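Carbon monoxide dehydrogenase (Thermococcus sp. AM4, PDB 6T7J) catalyses the reversible oxidation of carbon monoxide to carbon dioxide, probably handing the electrons through iron–sulfur clusters to a ferredoxin. Local coordinates at residues Leu216-Gly219 with Ile220-Ser223; Gly13-Thr17 with Lys18-Glu22; Ile621-Lys624 with Arg625-Gly629. All blocks are in the same frame, centred on the assembly; numbering follows the deposited sequence.

Contact 1 (Leu216-Gly219 with Ile220-Ser223); sequences LLHG and IRTS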
# COMPACT_ATOMS: atom_id res chain seq x y z
N LEU A 216 -10.24 6.46 8.59
CA LEU A 216 -10.54 5.25 9.35
C LEU A 216 -11.78 4.53 8.81
O LEU A 216 -11.87 3.31 8.91
CB LEU A 216 -10.71 5.59 10.83
CG LEU A 216 -9.42 6.12 11.48
CD1 LEU A 216 -9.57 6.23 12.99
CD2 LEU A 216 -8.23 5.24 11.11
N LEU A 217 -12.72 5.26 8.20
CA LEU A 217 -13.86 4.60 7.57
C LEU A 217 -13.42 3.82 6.34
O LEU A 217 -13.91 2.70 6.10
CB LEU A 217 -14.93 5.64 7.20
CG LEU A 217 -15.78 6.17 8.35
CD1 LEU A 217 -16.69 7.29 7.87
CD2 LEU A 217 -16.59 5.05 8.98
N HIS A 218 -12.50 4.37 5.55
CA HIS A 218 -11.96 3.57 4.45
C HIS A 218 -11.12 2.41 4.96
O HIS A 218 -11.07 1.35 4.32
CB HIS A 218 -11.14 4.42 3.49
CG HIS A 218 -10.62 3.65 2.32
ND1 HIS A 218 -9.28 3.36 2.15
CD2 HIS A 218 -11.27 3.07 1.28
CE1 HIS A 218 -9.13 2.66 1.04
NE2 HIS A 218 -10.31 2.46 0.50
N GLY A 219 -10.44 2.59 6.10
CA GLY A 219 -9.78 1.45 6.73
C GLY A 219 -10.77 0.36 7.09
O GLY A 219 -10.48 -0.83 6.93
N ILE A 220 -11.94 0.75 7.58
CA ILE A 220 -13.00 -0.22 7.86
C ILE A 220 -13.41 -0.94 6.58
O ILE A 220 -13.56 -2.17 6.56
CB ILE A 220 -14.20 0.49 8.53
CG1 ILE A 220 -13.93 0.67 10.03
CG2 ILE A 220 -15.48 -0.30 8.30
CD1 ILE A 220 -14.75 1.77 10.66
N ARG A 221 -13.60 -0.18 5.50
CA ARG A 221 -13.97 -0.78 4.22
C ARG A 221 -12.92 -1.78 3.74
O ARG A 221 -13.25 -2.87 3.26
CB ARG A 221 -14.19 0.31 3.17
CG ARG A 221 -14.41 -0.21 1.75
CD ARG A 221 -15.19 0.78 0.90
NE ARG A 221 -14.48 2.05 0.73
CZ ARG A 221 -14.99 3.11 0.12
NH1 ARG A 221 -16.21 3.07 -0.39
NH2 ARG A 221 -14.27 4.23 0.02
N THR A 222 -11.64 -1.43 3.88
CA THR A 222 -10.56 -2.31 3.44
C THR A 222 -10.48 -3.56 4.31
O THR A 222 -10.29 -4.68 3.80
CB THR A 222 -9.23 -1.56 3.46
OG1 THR A 222 -9.33 -0.38 2.65
CG2 THR A 222 -8.11 -2.43 2.93
N SER A 223 -10.63 -3.40 5.62
CA SER A 223 -10.66 -4.56 6.51
C SER A 223 -11.82 -5.48 6.16
O SER A 223 -11.69 -6.71 6.24
CB SER A 223 -10.76 -4.10 7.96
OG SER A 223 -12.09 -3.72 8.27
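The imidazole of His218 is approached from two directions by the side chains of Arg221 and Thr222, all three on one turn of the long alpha helix 212-242. Arg221 comes in at the ring edge, its NE 3.4 Å from His218 CD2; each group lies at the other's edge, near its plane, and with the planes 77° apart they do not stack. Thr222 instead sits over one face, where OG1 is 3.4 Å from His218 CE1 and displaced toward the rim. His218 CG lies opposite the backbone N (chi1 -178°), which swings the ring along the helix toward both neighbours. This side packs on helix 193-203, where His218 and Thr222 touch Cys200; Glu196 there receives a weak hydrogen bond from His218 NE2, and Glu196 and Glu199 form long, weak ion pairs with Arg221. Beneath the ring, the carbonyl oxygen of His218 is gripped twice: Thr222 N donates at 2.9 Å and Thr222 OG1 at 3.0 Å, from opposite faces of the carbonyl plane. On another side of the helix Leu217 and Ile220 run side by side, pointing the same way, with Leu217 CD2 4.1 Å from Ile220 CD1 and both side chains touching Val188. Ser223 N continues the helical pattern with a bond to Gly219 O, while Ser223 OG, placed between its backbone N and carbonyl carbon (chi1 78°), turns back to donate to Ile220 O at 2.7 Å.

Contact 2 (Gly13-Thr17 with Lys18-Glu22); sequences GVSAT and KGVAE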
# COMPACT_ATOMS: atom_id res chain seq x y z
N GLY A 13 11.36 -15.87 33.39
CA GLY A 13 10.06 -15.24 33.29
C GLY A 13 9.76 -14.71 31.90
O GLY A 13 8.87 -13.87 31.73
N VAL A 14 10.49 -15.20 30.90
CA VAL A 14 10.34 -14.67 29.55
C VAL A 14 9.10 -15.22 28.86
O VAL A 14 8.51 -14.54 28.01
CB VAL A 14 11.61 -14.97 28.72
CG1 VAL A 14 11.72 -16.45 28.40
CG2 VAL A 14 11.61 -14.15 27.44
N SER A 15 8.66 -16.43 29.21
CA SER A 15 7.62 -17.10 28.44
C SER A 15 6.73 -17.92 29.36
O SER A 15 7.06 -18.18 30.52
CB SER A 15 8.23 -17.99 27.35
OG SER A 15 7.31 -18.97 26.93
N ALA A 16 5.59 -18.34 28.81
CA ALA A 16 4.62 -19.16 29.53
C ALA A 16 4.53 -20.58 28.99
O ALA A 16 3.74 -21.37 29.52
CB ALA A 16 3.24 -18.50 29.47
N THR A 17 5.30 -20.92 27.97
CA THR A 17 5.34 -22.27 27.43
C THR A 17 6.67 -22.92 27.79
O THR A 17 7.73 -22.29 27.67
CB THR A 17 5.14 -22.28 25.91
OG1 THR A 17 6.02 -21.33 25.31
CG2 THR A 17 3.70 -21.91 25.57
N LYS A 18 6.61 -24.17 28.24
CA LYS A 18 7.80 -24.86 28.70
C LYS A 18 8.75 -25.13 27.54
O LYS A 18 8.33 -25.58 26.47
CB LYS A 18 7.42 -26.17 29.39
CG LYS A 18 6.48 -26.01 30.58
CD LYS A 18 7.16 -25.27 31.72
CE LYS A 18 6.16 -24.88 32.80
NZ LYS A 18 5.81 -23.43 32.74
N GLY A 19 10.04 -24.85 27.75
CA GLY A 19 11.07 -25.07 26.77
C GLY A 19 11.66 -23.81 26.17
O GLY A 19 12.78 -23.85 25.65
N VAL A 20 10.93 -22.69 26.22
CA VAL A 20 11.42 -21.46 25.61
C VAL A 20 12.63 -20.93 26.38
O VAL A 20 13.62 -20.49 25.78
CB VAL A 20 10.29 -20.41 25.55
CG1 VAL A 20 10.83 -19.06 25.11
CG2 VAL A 20 9.19 -20.89 24.61
N ALA A 21 12.58 -20.97 27.71
CA ALA A 21 13.68 -20.47 28.52
C ALA A 21 14.97 -21.24 28.26
O ALA A 21 16.03 -20.64 28.06
CB ALA A 21 13.31 -20.54 30.00
N GLU A 22 14.89 -22.58 28.26
CA GLU A 22 16.07 -23.39 28.02
C GLU A 22 16.74 -23.02 26.70
O GLU A 22 17.97 -22.92 26.62
CB GLU A 22 15.71 -24.88 28.02
CG GLU A 22 14.48 -25.26 28.82
CD GLU A 22 14.11 -26.73 28.65
OE1 GLU A 22 14.83 -27.44 27.91
OE2 GLU A 22 13.10 -27.17 29.23
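Val20 presses both of its methyl groups against the hydroxyl-bearing side chains of Ser15 and Thr17. Its CG1 stands opposite the backbone N (chi1 172°) and lies 3.6 Å from Ser15 CB, while its CG2 takes the other branch and passes 3.3 Å from Thr17 OG1. Ser15 OG is also near this second methyl, 3.6 Å from Val20 CG2, so two oxygens converge on one apolar group. They are held together by their own bond: Thr17 OG1 donates to Ser15 OG at 3.1 Å. Thr17 can do this because its OG1 falls between the backbone N and the carbonyl carbon (chi1 50°). Ser15 OG also accepts from Thr17 N at 3.0 Å, nearly straight at 169°, which makes Ser15-Thr17 an ST turn; His458 ND1 is a further hydrogen-bond partner of this oxygen. The ST turn runs directly into a type II beta turn from Thr17 to Val20, whose third residue, Gly19, has a positive phi that would jam a side chain against the preceding carbonyl oxygen and also occupies the N-cap of helix 20-30. Lys18 O, within that turn, accepts a hydrogen bond from Asn253 ND2. The Lys18 side chain leads off bent, and lies about 5 Å from a bound phosphate that probably came from the crystallisation liquor. At the far end of the patch Val14 CG1 approaches Val20 CG1 at 4.3 Å, and the two valines both touch Trp36 of helix 35-42.

Contact 3 (Ile621-Lys624 with Arg625-Gly629); sequences ILEK and RKKLG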
# COMPACT_ATOMS: atom_id res chain seq x y z
N ILE A 621 -19.89 -9.05 27.84
CA ILE A 621 -20.76 -10.18 27.54
C ILE A 621 -22.01 -10.15 28.41
O ILE A 621 -23.13 -10.39 27.94
CB ILE A 621 -19.99 -11.50 27.69
CG1 ILE A 621 -18.96 -11.65 26.57
CG2 ILE A 621 -20.96 -12.68 27.69
CD1 ILE A 621 -18.06 -12.85 26.73
N LEU A 622 -21.84 -9.85 29.71
CA LEU A 622 -22.99 -9.75 30.60
C LEU A 622 -23.91 -8.61 30.18
O LEU A 622 -25.14 -8.72 30.29
CB LEU A 622 -22.52 -9.55 32.04
CG LEU A 622 -21.90 -10.77 32.74
CD1 LEU A 622 -21.76 -10.51 34.23
CD2 LEU A 622 -22.73 -12.02 32.49
N GLU A 623 -23.34 -7.51 29.69
CA GLU A 623 -24.14 -6.41 29.17
C GLU A 623 -24.97 -6.86 27.97
O GLU A 623 -26.17 -6.56 27.89
CB GLU A 623 -23.22 -5.25 28.78
CG GLU A 623 -23.85 -3.88 28.85
CD GLU A 623 -22.83 -2.77 28.69
OE1 GLU A 623 -22.77 -2.17 27.59
OE2 GLU A 623 -22.09 -2.50 29.66
N LYS A 624 -24.35 -7.58 27.04
CA LYS A 624 -25.08 -8.07 25.88
C LYS A 624 -26.14 -9.09 26.28
O LYS A 624 -27.18 -9.19 25.62
CB LYS A 624 -24.11 -8.69 24.87
CG LYS A 624 -23.09 -7.70 24.31
CD LYS A 624 -23.53 -7.15 22.97
CE LYS A 624 -23.02 -5.74 22.75
NZ LYS A 624 -21.55 -5.64 22.94
N ARG A 625 -25.90 -9.85 27.35
CA ARG A 625 -26.92 -10.76 27.86
C ARG A 625 -28.10 -9.99 28.43
O ARG A 625 -29.26 -10.34 28.17
CB ARG A 625 -26.33 -11.67 28.93
CG ARG A 625 -25.27 -12.63 28.43
CD ARG A 625 -24.97 -13.69 29.47
NE ARG A 625 -26.10 -14.59 29.66
CZ ARG A 625 -26.34 -15.66 28.91
NH1 ARG A 625 -25.51 -15.97 27.91
NH2 ARG A 625 -27.40 -16.42 29.15
N LYS A 626 -27.82 -8.94 29.21
CA LYS A 626 -28.90 -8.13 29.77
C LYS A 626 -29.72 -7.46 28.68
O LYS A 626 -30.95 -7.37 28.78
CB LYS A 626 -28.32 -7.09 30.73
CG LYS A 626 -27.70 -7.68 31.99
CD LYS A 626 -27.12 -6.60 32.90
CE LYS A 626 -25.83 -6.02 32.35
NZ LYS A 626 -24.88 -5.60 33.42
N LYS A 627 -29.06 -7.00 27.61
CA LYS A 627 -29.79 -6.37 26.51
C LYS A 627 -30.63 -7.38 25.73
O LYS A 627 -31.58 -6.97 25.05
CB LYS A 627 -28.82 -5.66 25.57
CG LYS A 627 -28.14 -4.45 26.19
CD LYS A 627 -27.34 -3.67 25.15
CE LYS A 627 -26.54 -2.55 25.78
NZ LYS A 627 -27.41 -1.54 26.45
N LEU A 628 -30.31 -8.67 25.81
CA LEU A 628 -31.06 -9.71 25.12
C LEU A 628 -32.22 -10.26 25.94
O LEU A 628 -32.90 -11.18 25.48
CB LEU A 628 -30.12 -10.86 24.73
CG LEU A 628 -29.26 -10.68 23.48
CD1 LEU A 628 -28.41 -11.92 23.25
CD2 LEU A 628 -30.14 -10.39 22.27
N GLY A 629 -32.46 -9.72 27.13
CA GLY A 629 -33.50 -10.26 27.98
C GLY A 629 -33.22 -11.65 28.51
O GLY A 629 -34.14 -12.34 28.94
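Arg625 crosses Leu622 at an angle, one turn apart on helix 610-627, with its CD 4.1 Å from Leu622 CD2. Nearer the backbone, Arg625 CG rests 3.1 Å from Ile621 O, the same oxygen that accepts from Arg625 N at 2.9 Å. Lys626 repeats the scheme one residue on, its CG 3.2 Å from Leu622 O; a bend at chi3 (-74°) then folds the chain back until CE is 3.6 Å from Glu623 CA. Glu623 and Lys627 lie alongside each other, pointing the same way, yet Glu623 OE1 and Lys627 NZ remain 4.8 Å apart, so any attraction between these opposite charges acts without direct contact. The regular bonding ends at the next turn, where a weak bond from Leu628 N to Lys624 O is the last helical one. Gly629, whose positive phi (67°) suits glycine, closes the helix in a Schellman motif, with Gly629 N to Lys626 O at 3.2 Å as one of its bonds. Beyond the first shell, the arginine's guanidinium meets three backbone carbonyls: NE bonds to Pro631 O, NH2 to Leu437 O and NH1 to Lys443 O. With an alanine in place of Arg625, these carbonyl oxygens would probably lose their donors, and the C-terminal tail would be less firmly tied to the helix. Leu628 and Arg625 both touch Pro547. The end of helix 610-627 is thereby tied to helix 431-439 through Leu437, and to the approaches of two adjacent parallel strands, 444-448 at Lys443 and 548-552 at Pro547.

Contact 1 is a buried site, with six of its eight touching residues enclosed, whereas contacts 2 and 3 are each only partly buried. No secondary-structure element is shared among them: contacts 1 and 3 each lie within a single helix, and contact 2 joins a loop to the start of another. Chemistry follows place: an aromatic ring with charged and hydroxyl neighbours inside the fold, a valine against hydroxyls where a helix begins, and, where one ends, an arginine bonded to backbone carbonyls, with lysine chains lying along the exposed side. Contacts 1 and 2 sit on opposite sides of the chain's centre, their centres about 38 Å apart; contact 3 is about 28 Å from contact 1, centre to centre.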